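Local coordinates for protein TRAP dicarboxylate transporter-DctP subunit (Rhodobacter sphaeroides, PDB 4PE3) that probably captures a small organic acid or related solute in the periplasm and delivers it to a TRAP-type membrane transporter, at residues 144-156 with 264-278. Numbering follows the deposited sequence.
Sequences LQFIGVSTPGLEA and TEAQKIFQQTQIDTL. With ZN (zinc ion), chain F.
Q267 and Q271 of helix segment 264-278 both donate to V149 O of strand 144-150. Q267 NE2 reaches V149 O at 2.9 Å from well above the carbonyl plane, 72° out of it, whereas Q271 NE2 donates to V149 O at 2.9 Å from the opposite face. With CG anti to the backbone N (chi1 170°), the extended chain of Q271 carries its amide across; NE2 also bonds E127, which salt-bridges K268. Q271 OE1 takes K268 NZ and Q272 NE2 on in-plane lone pairs. A leucine in its place would probably leave V149 O and E127 each one donor short and Q272 NE2 without this acceptor, though K268 would keep its acid. The axes of strand 144-150 and segment 264-278, part of helix 257-291, pass within 7.9 Å at 23°, on an edge strand of the five-stranded sheet of this family 7 solute-binding fold. I147 and G148 both pair with V245 of antiparallel strand 243-248, a classic beta bulge. Water joins I147 O to T264 OG1, and another S150 OG to Q274 OE1, while Q274 NE2 hydrogen-bonds N45 OD1. T151 CG2 packs 4.0 Å from I275 CG1; L278 methyls rest on carbonyls, CD1 on T151 O and CD2 on P152 O, each at 3.4 Å.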
ATOM      1  N   LEU A 144     -15.418 -13.721  -2.997  1.00 17.49           N
ATOM      2  CA  LEU A 144     -14.514 -12.995  -3.897  1.00 16.40           C
ATOM      3  C   LEU A 144     -13.311 -13.835  -4.304  1.00 16.36           C
ATOM      4  O   LEU A 144     -12.839 -14.683  -3.530  1.00 17.29           O
ATOM      5  CB  LEU A 144     -14.000 -11.718  -3.238  1.00 15.81           C
ATOM      6  CG  LEU A 144     -14.874 -10.484  -3.259  1.00 23.06           C
ATOM      7  CD1 LEU A 144     -16.222 -10.684  -2.646  1.00 27.56           C
ATOM      8  CD2 LEU A 144     -14.143  -9.360  -2.532  1.00 20.13           C
ATOM      9  N   GLN A 145     -12.831 -13.625  -5.518  1.00 17.17           N
ATOM     10  CA  GLN A 145     -11.560 -14.139  -5.975  1.00 16.21           C
ATOM     11  C   GLN A 145     -10.591 -12.969  -6.057  1.00 15.69           C
ATOM     12  O   GLN A 145     -10.916 -11.939  -6.648  1.00 15.64           O
ATOM     13  CB  GLN A 145     -11.700 -14.754  -7.354  1.00 19.71           C
ATOM     14  CG  GLN A 145     -10.407 -15.354  -7.834  1.00 21.55           C
ATOM     15  CD  GLN A 145     -10.022 -16.594  -7.048  1.00 25.11           C
ATOM     16  OE1 GLN A 145     -10.829 -17.155  -6.286  1.00 23.48           O
ATOM     17  NE2 GLN A 145      -8.779 -17.033  -7.222  1.00 29.62           N
ATOM     18  N   PHE A 146      -9.417 -13.101  -5.444  1.00 15.53           N
ATOM     19  CA  PHE A 146      -8.329 -12.103  -5.539  1.00 15.52           C
ATOM     20  C   PHE A 146      -7.614 -12.320  -6.865  1.00 16.07           C
ATOM     21  O   PHE A 146      -7.122 -13.406  -7.130  1.00 19.39           O
ATOM     22  CB  PHE A 146      -7.359 -12.267  -4.361  1.00 16.85           C
ATOM     23  CG  PHE A 146      -6.145 -11.386  -4.439  1.00 16.73           C
ATOM     24  CD1 PHE A 146      -6.245 -10.042  -4.182  1.00 17.29           C
ATOM     25  CD2 PHE A 146      -4.906 -11.910  -4.757  1.00 16.87           C
ATOM     26  CE1 PHE A 146      -5.130  -9.225  -4.240  1.00 15.91           C
ATOM     27  CE2 PHE A 146      -3.783 -11.092  -4.804  1.00 14.79           C
ATOM     28  CZ  PHE A 146      -3.905  -9.761  -4.557  1.00 15.80           C
ATOM     29  N   ILE A 147      -7.636 -11.317  -7.733  1.00 15.90           N
ATOM     30  CA  ILE A 147      -6.974 -11.404  -9.034  1.00 16.10           C
ATOM     31  C   ILE A 147      -5.503 -10.986  -8.935  1.00 16.20           C
ATOM     32  O   ILE A 147      -4.620 -11.731  -9.354  1.00 18.35           O
ATOM     33  CB  ILE A 147      -7.685 -10.543 -10.086  1.00 16.64           C
ATOM     34  CG1 ILE A 147      -9.116 -11.042 -10.266  1.00 17.39           C
ATOM     35  CG2 ILE A 147      -6.941 -10.588 -11.428  1.00 15.51           C
ATOM     36  CD1 ILE A 147     -10.024 -10.050 -10.957  1.00 21.29           C
ATOM     37  N   GLY A 148      -5.242  -9.802  -8.385  1.00 13.29           N
ATOM     38  CA  GLY A 148      -3.873  -9.360  -8.215  1.00 13.89           C
ATOM     39  C   GLY A 148      -3.781  -8.062  -7.448  1.00 12.58           C
ATOM     40  O   GLY A 148      -4.777  -7.437  -7.096  1.00 13.56           O
ATOM     41  N   VAL A 149      -2.536  -7.664  -7.198  1.00 11.86           N
ATOM     42  CA  VAL A 149      -2.245  -6.572  -6.297  1.00 12.95           C
ATOM     43  C   VAL A 149      -1.767  -5.341  -7.061  1.00 12.19           C
ATOM     44  O   VAL A 149      -1.200  -5.434  -8.160  1.00 13.18           O
ATOM     45  CB  VAL A 149      -1.186  -7.023  -5.229  1.00 16.74           C
ATOM     46  CG1 VAL A 149       0.209  -7.103  -5.834  1.00 17.65           C
ATOM     47  CG2 VAL A 149      -1.211  -6.101  -4.059  1.00 18.04           C
ATOM     48  N   SER A 150      -2.012  -4.175  -6.472  1.00 12.59           N
ATOM     49  CA  SER A 150      -1.425  -2.937  -6.941  1.00 12.96           C
ATOM     50  C   SER A 150      -1.143  -2.086  -5.724  1.00 12.35           C
ATOM     51  O   SER A 150      -1.338  -2.522  -4.609  1.00 11.96           O
ATOM     52  CB  SER A 150      -2.406  -2.252  -7.879  1.00 18.32           C
ATOM     53  OG  SER A 150      -3.685  -2.117  -7.277  1.00 24.17           O
ATOM     54  N   THR A 151      -0.656  -0.868  -5.937  1.00 12.42           N
ATOM     55  CA  THR A 151      -0.439   0.049  -4.830  1.00 10.86           C
ATOM     56  C   THR A 151      -0.493   1.517  -5.278  1.00 10.52           C
ATOM     57  O   THR A 151      -0.093   1.840  -6.381  1.00 11.40           O
ATOM     58  CB  THR A 151       0.929  -0.253  -4.162  1.00 11.81           C
ATOM     59  OG1 THR A 151       1.156   0.643  -3.066  1.00 11.30           O
ATOM     60  CG2 THR A 151       2.035  -0.093  -5.164  1.00 11.98           C
ATOM     61  N   PRO A 152      -0.951   2.402  -4.393  1.00 10.57           N
ATOM     62  CA  PRO A 152      -0.789   3.836  -4.666  1.00 11.27           C
ATOM     63  C   PRO A 152       0.623   4.340  -4.325  1.00  9.48           C
ATOM     64  O   PRO A 152       0.895   5.542  -4.459  1.00 10.31           O
ATOM     65  CB  PRO A 152      -1.806   4.483  -3.734  1.00 12.18           C
ATOM     66  CG  PRO A 152      -1.879   3.522  -2.578  1.00 14.50           C
ATOM     67  CD  PRO A 152      -1.760   2.160  -3.186  1.00 11.64           C
ATOM     68  N   GLY A 153       1.499   3.451  -3.860  1.00  8.30           N
ATOM     69  CA  GLY A 153       2.912   3.786  -3.739  1.00  7.94           C
ATOM     70  C   GLY A 153       3.521   3.618  -2.361  1.00  8.19           C
ATOM     71  O   GLY A 153       2.836   3.721  -1.344  1.00  9.49           O
ATOM     72  N   LEU A 154       4.814   3.333  -2.348  1.00  8.93           N
ATOM     73  CA  LEU A 154       5.594   3.396  -1.113  1.00  8.13           C
ATOM     74  C   LEU A 154       5.727   4.864  -0.736  1.00  8.42           C
ATOM     75  O   LEU A 154       6.178   5.682  -1.563  1.00 10.00           O
ATOM     76  CB  LEU A 154       6.959   2.775  -1.336  1.00  8.08           C
ATOM     77  CG  LEU A 154       7.959   2.908  -0.200  1.00 10.40           C
ATOM     78  CD1 LEU A 154       7.453   2.270   1.086  1.00 12.20           C
ATOM     79  CD2 LEU A 154       9.302   2.330  -0.645  1.00 11.05           C
ATOM     80  N   GLU A 155       5.299   5.216   0.468  1.00  8.17           N
ATOM     81  CA  GLU A 155       5.390   6.602   0.939  1.00  6.68           C
ATOM     82  C   GLU A 155       6.829   6.972   1.216  1.00  8.24           C
ATOM     83  O   GLU A 155       7.635   6.098   1.547  1.00  8.52           O
ATOM     84  CB  GLU A 155       4.541   6.792   2.196  1.00  8.18           C
ATOM     85  CG  GLU A 155       3.027   6.558   1.983  1.00  9.18           C
ATOM     86  CD  GLU A 155       2.187   7.141   3.095  1.00 13.40           C
ATOM     87  OE1 GLU A 155       2.739   7.618   4.080  1.00 14.27           O
ATOM     88  OE2 GLU A 155       0.938   7.106   3.001  1.00 22.63           O
ATOM     89  N   ALA A 156       7.161   8.253   1.065  1.00  7.10           N
ATOM     90  CA  ALA A 156       8.433   8.776   1.545  1.00  6.18           C
ATOM     91  C   ALA A 156       8.221   9.408   2.907  1.00  7.09           C
ATOM     92  O   ALA A 156       7.119   9.819   3.238  1.00  9.72           O
ATOM     93  CB  ALA A 156       8.963   9.795   0.570  1.00  7.17           C
ATOM     94  N   THR A 264      -5.794 -11.828 -15.584  1.00 21.63           N
ATOM     95  CA  THR A 264      -4.657 -11.739 -14.675  1.00 19.81           C
ATOM     96  C   THR A 264      -3.536 -10.955 -15.351  1.00 19.72           C
ATOM     97  O   THR A 264      -2.870 -10.127 -14.721  1.00 18.99           O
ATOM     98  CB  THR A 264      -4.194 -13.154 -14.280  1.00 20.69           C
ATOM     99  OG1 THR A 264      -5.227 -13.785 -13.514  1.00 23.93           O
ATOM    100  CG2 THR A 264      -2.945 -13.097 -13.463  1.00 20.50           C
ATOM    101  N   GLU A 265      -3.348 -11.176 -16.643  1.00 22.39           N
ATOM    102  CA  GLU A 265      -2.316 -10.478 -17.395  1.00 24.28           C
ATOM    103  C   GLU A 265      -2.615  -8.976 -17.444  1.00 22.61           C
ATOM    104  O   GLU A 265      -1.724  -8.150 -17.221  1.00 19.87           O
ATOM    105  CB  GLU A 265      -2.227 -11.048 -18.810  1.00 23.95           C
ATOM    106  CG  GLU A 265      -1.061 -10.528 -19.632  1.00 30.05           C
ATOM    107  CD  GLU A 265      -0.985 -11.153 -21.019  1.00 33.73           C
ATOM    108  OE1 GLU A 265      -0.171 -10.663 -21.832  1.00 37.88           O
ATOM    109  OE2 GLU A 265      -1.728 -12.130 -21.298  1.00 39.06           O
ATOM    110  N   ALA A 266      -3.871  -8.626 -17.733  1.00 19.28           N
ATOM    111  CA  ALA A 266      -4.291  -7.226 -17.756  1.00 19.46           C
ATOM    112  C   ALA A 266      -4.018  -6.552 -16.419  1.00 19.94           C
ATOM    113  O   ALA A 266      -3.562  -5.407 -16.359  1.00 17.16           O
ATOM    114  CB  ALA A 266      -5.780  -7.114 -18.117  1.00 23.26           C
ATOM    115  N   GLN A 267      -4.320  -7.263 -15.343  1.00 16.63           N
ATOM    116  CA  GLN A 267      -4.101  -6.743 -13.997  1.00 15.71           C
ATOM    117  C   GLN A 267      -2.627  -6.477 -13.759  1.00 15.23           C
ATOM    118  O   GLN A 267      -2.272  -5.456 -13.167  1.00 14.20           O
ATOM    119  CB  GLN A 267      -4.664  -7.726 -12.951  1.00 14.76           C
ATOM    120  CG  GLN A 267      -4.818  -7.113 -11.554  1.00 16.01           C
ATOM    121  CD  GLN A 267      -3.497  -6.966 -10.825  1.00 15.51           C
ATOM    122  OE1 GLN A 267      -2.595  -7.778 -10.977  1.00 18.08           O
ATOM    123  NE2 GLN A 267      -3.379  -5.905 -10.050  1.00 15.76           N
ATOM    124  N   LYS A 268      -1.778  -7.405 -14.194  1.00 14.89           N
ATOM    125  CA  LYS A 268      -0.330  -7.268 -14.044  1.00 15.11           C
ATOM    126  C   LYS A 268       0.161  -6.043 -14.817  1.00 16.52           C
ATOM    127  O   LYS A 268       1.032  -5.303 -14.355  1.00 15.33           O
ATOM    128  CB  LYS A 268       0.373  -8.523 -14.553  1.00 19.25           C
ATOM    129  CG  LYS A 268       1.876  -8.524 -14.404  1.00 20.39           C
ATOM    130  CD  LYS A 268       2.280  -8.540 -12.938  1.00 23.28           C
ATOM    131  CE  LYS A 268       3.781  -8.572 -12.790  1.00 21.93           C
ATOM    132  NZ  LYS A 268       4.168  -8.521 -11.368  1.00 18.61           N
ATOM    133  N   ILE A 269      -0.402  -5.819 -15.997  1.00 16.64           N
ATOM    134  CA  ILE A 269      -0.021  -4.657 -16.793  1.00 16.57           C
ATOM    135  C   ILE A 269      -0.431  -3.367 -16.080  1.00 14.03           C
ATOM    136  O   ILE A 269       0.353  -2.420 -15.992  1.00 15.36           O
ATOM    137  CB  ILE A 269      -0.625  -4.709 -18.204  1.00 19.15           C
ATOM    138  CG1 ILE A 269       0.011  -5.837 -19.005  1.00 22.46           C
ATOM    139  CG2 ILE A 269      -0.417  -3.376 -18.926  1.00 19.26           C
ATOM    140  CD1 ILE A 269      -0.792  -6.199 -20.258  1.00 25.57           C
ATOM    141  N   PHE A 270      -1.651  -3.323 -15.555  1.00 13.71           N
ATOM    142  CA  PHE A 270      -2.095  -2.187 -14.765  1.00 11.88           C
ATOM    143  C   PHE A 270      -1.140  -1.962 -13.581  1.00 11.07           C
ATOM    144  O   PHE A 270      -0.674  -0.844 -13.344  1.00 10.94           O
ATOM    145  CB  PHE A 270      -3.547  -2.397 -14.292  1.00 11.78           C
ATOM    146  CG  PHE A 270      -3.889  -1.704 -13.005  1.00 11.76           C
ATOM    147  CD1 PHE A 270      -3.814  -0.321 -12.886  1.00 11.66           C
ATOM    148  CD2 PHE A 270      -4.287  -2.436 -11.908  1.00 11.57           C
ATOM    149  CE1 PHE A 270      -4.127   0.296 -11.706  1.00 12.11           C
ATOM    150  CE2 PHE A 270      -4.597  -1.817 -10.716  1.00 14.49           C
ATOM    151  CZ  PHE A 270      -4.505  -0.453 -10.602  1.00 12.79           C
ATOM    152  N   GLN A 271      -0.852  -3.044 -12.854  1.00 11.27           N
ATOM    153  CA  GLN A 271       0.011  -2.959 -11.687  1.00 11.13           C
ATOM    154  C   GLN A 271       1.354  -2.325 -12.055  1.00 10.69           C
ATOM    155  O   GLN A 271       1.829  -1.406 -11.375  1.00 10.72           O
ATOM    156  CB  GLN A 271       0.199  -4.359 -11.116  1.00 11.92           C
ATOM    157  CG  GLN A 271       1.259  -4.492 -10.044  1.00 13.24           C
ATOM    158  CD  GLN A 271       1.806  -5.885 -10.003  1.00 15.34           C
ATOM    159  OE1 GLN A 271       2.868  -6.148 -10.541  1.00 14.89           O
ATOM    160  NE2 GLN A 271       1.055  -6.799  -9.411  1.00 13.20           N
ATOM    161  N   GLN A 272       1.977  -2.821 -13.113  1.00 11.70           N
ATOM    162  CA  GLN A 272       3.302  -2.351 -13.505  1.00 14.36           C
ATOM    163  C   GLN A 272       3.283  -0.915 -14.027  1.00 12.74           C
ATOM    164  O   GLN A 272       4.186  -0.126 -13.756  1.00 12.93           O
ATOM    165  CB  GLN A 272       3.909  -3.305 -14.530  1.00 16.56           C
ATOM    166  CG  GLN A 272       4.271  -4.665 -13.930  1.00 19.17           C
ATOM    167  CD  GLN A 272       5.413  -4.543 -12.938  1.00 21.76           C
ATOM    168  OE1 GLN A 272       6.485  -4.044 -13.285  1.00 22.96           O
ATOM    169  NE2 GLN A 272       5.173  -4.938 -11.683  1.00 21.91           N
ATOM    170  N   THR A 273       2.245  -0.572 -14.776  1.00 11.79           N
ATOM    171  CA  THR A 273       2.115   0.787 -15.296  1.00 11.66           C
ATOM    172  C   THR A 273       1.964   1.763 -14.138  1.00 10.71           C
ATOM    173  O   THR A 273       2.549   2.858 -14.153  1.00 10.61           O
ATOM    174  CB  THR A 273       0.905   0.908 -16.242  1.00 12.41           C
ATOM    175  OG1 THR A 273       1.078  -0.010 -17.327  1.00 16.00           O
ATOM    176  CG2 THR A 273       0.741   2.337 -16.774  1.00 13.34           C
ATOM    177  N   GLN A 274       1.170   1.393 -13.146  1.00  9.54           N
ATOM    178  CA  GLN A 274       0.976   2.213 -11.967  1.00  9.03           C
ATOM    179  C   GLN A 274       2.295   2.385 -11.198  1.00 10.82           C
ATOM    180  O   GLN A 274       2.693   3.497 -10.880  1.00  9.21           O
ATOM    181  CB  GLN A 274      -0.104   1.641 -11.060  1.00  9.25           C
ATOM    182  CG  GLN A 274      -0.290   2.397  -9.751  1.00 10.91           C
ATOM    183  CD  GLN A 274      -1.591   2.060  -9.066  1.00 12.81           C
ATOM    184  OE1 GLN A 274      -1.893   0.898  -8.853  1.00 13.77           O
ATOM    185  NE2 GLN A 274      -2.361   3.082  -8.703  1.00 13.33           N
ATOM    186  N   ILE A 275       2.990   1.291 -10.920  1.00  9.68           N
ATOM    187  CA  ILE A 275       4.237   1.392 -10.170  1.00  9.70           C
ATOM    188  C   ILE A 275       5.256   2.237 -10.917  1.00 10.79           C
ATOM    189  O   ILE A 275       5.934   3.051 -10.310  1.00  9.00           O
ATOM    190  CB  ILE A 275       4.758   0.002  -9.804  1.00 16.87           C
ATOM    191  CG1 ILE A 275       3.910  -0.505  -8.633  1.00 15.72           C
ATOM    192  CG2 ILE A 275       6.246   0.041  -9.462  1.00 18.71           C
ATOM    193  CD1 ILE A 275       3.613  -1.922  -8.716  1.00 27.95           C
ATOM    194  N   ASP A 276       5.361   2.058 -12.225  1.00 11.06           N
ATOM    195  CA  ASP A 276       6.354   2.802 -12.993  1.00 10.45           C
ATOM    196  C   ASP A 276       5.973   4.281 -13.072  1.00 10.72           C
ATOM    197  O   ASP A 276       6.838   5.161 -13.001  1.00 11.29           O
ATOM    198  CB  ASP A 276       6.530   2.178 -14.386  1.00 12.73           C
ATOM    199  CG  ASP A 276       7.138   0.783 -14.346  1.00 16.34           C
ATOM    200  OD1 ASP A 276       7.661   0.379 -13.281  1.00 18.03           O
ATOM    201  OD2 ASP A 276       7.098   0.093 -15.395  1.00 21.00           O
ATOM    202  N   THR A 277       4.689   4.581 -13.172  1.00  9.67           N
ATOM    203  CA  THR A 277       4.244   5.968 -13.217  1.00 10.02           C
ATOM    204  C   THR A 277       4.546   6.671 -11.889  1.00  9.44           C
ATOM    205  O   THR A 277       5.060   7.790 -11.848  1.00  9.55           O
ATOM    206  CB  THR A 277       2.736   6.058 -13.539  1.00 11.55           C
ATOM    207  OG1 THR A 277       2.508   5.532 -14.856  1.00 11.86           O
ATOM    208  CG2 THR A 277       2.222   7.478 -13.500  1.00 11.62           C
ATOM    209  N   LEU A 278       4.247   6.007 -10.788  1.00  8.50           N
ATOM    210  CA  LEU A 278       4.545   6.523  -9.456  1.00  7.30           C
ATOM    211  C   LEU A 278       6.047   6.747  -9.300  1.00  8.28           C
ATOM    212  O   LEU A 278       6.477   7.744  -8.737  1.00  8.48           O
ATOM    213  CB  LEU A 278       4.055   5.534  -8.392  1.00  8.03           C
ATOM    214  CG  LEU A 278       2.542   5.376  -8.226  1.00  9.65           C
ATOM    215  CD1 LEU A 278       2.194   4.149  -7.443  1.00  9.45           C
ATOM    216  CD2 LEU A 278       1.967   6.607  -7.540  1.00 11.00           C
TER
HETATM  217 ZN    ZN F 405       0.900   8.035   4.928  0.86 15.23          ZN
HETATM  218  O   HOH W   1      -4.864 -14.032 -10.782  1.00 19.48           O
HETATM  219  O   HOH W   2      -3.195   0.509  -6.671  1.00 25.11           O
HETATM  220  O   HOH W   3       0.715   6.061   5.614  1.00 26.91           O
HETATM  221  O   HOH W   4      -0.997   8.652   4.834  1.00 15.40           O